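Local coordinates for Ets DNA-binding protein pokkuri (Drosophila melanogaster, PDB 1SV0) that represses transcription as an ETS-family DNA-binding factor, holding back photoreceptor development against Ras signalling, and is seen here as its SAM (Pointed) domain bound to the SAM domain of Mae, at residues His66-Leu69 / Gln70-Ile74. The protein carries 1 engineered substitution. Sequence-based numbering, arbitrary orientation.
Sequences HNVL and QMLII
His66 O is gripped twice by Gln70, once from the backbone and once from the side chain. The helical bond from Gln70 N is 2.9 Å long and nearly straight. Gln70 NE2 reaches the same oxygen at 3.2 Å, a more bent bond whose donor stands above the carbonyl plane. A tight bend at chi2 (13°) folds the glutamine back toward the preceding turn and makes this second grip possible. The fold also brings NE2 over one face of the His66 imidazole, toward its rim, the ring and amide planes lying 29° apart. NE2 of Gln70 comes within 3.3 Å of NE2 of His66, but the angle is too poor for a hydrogen bond. Gln70 CG adds an off-centre CH-pi contact, 4.2 Å from the centroid of the His66 ring. The ring meets the amide because His66 CG stands anti to its own N (chi1 175°), beside the carbonyl carbon.

The residues that follow keep the i to i+4 pattern: Met71 N bonds to Asn67 O at 2.9 Å, and Ile73 N to Leu69 O at 3.1 Å. On another side of the helix Val68 and Leu72 run side by side, pointing the same way.

All of this lies within helix 62-77, the C-terminal helix of the SAM domain. Val68 and Leu72 pack on Phe21 of helix 15-28, Leu69 and Leu72 on the loop residue Pro10. Asn67 OD1 bonds to Arg51 at the start of helix 51-57, while Asn67 and Val68 also pack against Met56 and Leu51 of the Mae chain.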
# COMPACT_ATOMS: atom_id res chain seq x y z
N HIS A 66 -5.17 -3.86 5.54
CA HIS A 66 -5.39 -4.99 6.43
C HIS A 66 -4.08 -5.43 7.05
O HIS A 66 -3.97 -5.59 8.26
CB HIS A 66 -6.03 -6.15 5.65
CG HIS A 66 -6.19 -7.40 6.46
ND1 HIS A 66 -5.25 -8.41 6.45
CD2 HIS A 66 -7.18 -7.81 7.28
CE1 HIS A 66 -5.67 -9.40 7.22
NE2 HIS A 66 -6.83 -9.06 7.74
N ASN A 67 -3.06 -5.62 6.22
CA ASN A 67 -1.78 -6.06 6.74
C ASN A 67 -1.17 -5.06 7.71
O ASN A 67 -0.61 -5.45 8.73
CB ASN A 67 -0.81 -6.36 5.59
CG ASN A 67 -1.23 -7.59 4.82
OD1 ASN A 67 -1.77 -8.53 5.40
ND2 ASN A 67 -0.98 -7.61 3.52
N VAL A 68 -1.31 -3.77 7.41
CA VAL A 68 -0.77 -2.76 8.31
C VAL A 68 -1.46 -2.89 9.67
O VAL A 68 -0.81 -2.88 10.71
CB VAL A 68 -0.99 -1.34 7.78
CG1 VAL A 68 -0.65 -0.33 8.86
CG2 VAL A 68 -0.11 -1.11 6.56
N LEU A 69 -2.78 -2.99 9.64
CA LEU A 69 -3.55 -3.11 10.87
C LEU A 69 -3.11 -4.35 11.65
O LEU A 69 -2.84 -4.27 12.84
CB LEU A 69 -5.05 -3.17 10.56
CG LEU A 69 -6.01 -3.29 11.74
CD1 LEU A 69 -5.77 -2.13 12.70
CD2 LEU A 69 -7.47 -3.28 11.22
N GLN A 70 -3.06 -5.50 10.98
CA GLN A 70 -2.64 -6.74 11.63
C GLN A 70 -1.26 -6.54 12.27
O GLN A 70 -1.01 -7.00 13.39
CB GLN A 70 -2.56 -7.88 10.60
CG GLN A 70 -3.81 -8.75 10.42
CD GLN A 70 -5.09 -8.20 11.04
OE1 GLN A 70 -5.44 -8.55 12.16
NE2 GLN A 70 -5.78 -7.33 10.31
N MET A 71 -0.37 -5.86 11.56
CA MET A 71 0.97 -5.61 12.09
C MET A 71 0.95 -4.75 13.34
O MET A 71 1.73 -4.99 14.26
CB MET A 71 1.85 -4.96 11.02
CG MET A 71 2.25 -5.92 9.93
SD MET A 71 2.89 -7.44 10.67
CE MET A 71 4.61 -6.95 11.02
N LEU A 72 0.07 -3.76 13.38
CA LEU A 72 -0.04 -2.89 14.54
C LEU A 72 -0.47 -3.70 15.76
O LEU A 72 -0.05 -3.41 16.89
CB LEU A 72 -1.06 -1.77 14.28
CG LEU A 72 -0.55 -0.51 13.55
CD1 LEU A 72 0.39 -0.88 12.42
CD2 LEU A 72 -1.74 0.28 13.01
N ILE A 73 -1.31 -4.71 15.54
CA ILE A 73 -1.77 -5.56 16.63
C ILE A 73 -0.59 -6.39 17.14
O ILE A 73 -0.30 -6.40 18.33
CB ILE A 73 -2.90 -6.50 16.19
CG1 ILE A 73 -4.06 -5.67 15.63
CG2 ILE A 73 -3.37 -7.33 17.37
CD1 ILE A 73 -5.21 -6.50 15.07
N ILE A 74 0.08 -7.08 16.22
CA ILE A 74 1.25 -7.88 16.57
C ILE A 74 2.15 -7.00 17.43
O ILE A 74 2.57 -7.38 18.52
CB ILE A 74 2.07 -8.29 15.31
CG1 ILE A 74 1.18 -9.01 14.30
CG2 ILE A 74 3.24 -9.15 15.72
CD1 ILE A 74 0.60 -10.31 14.78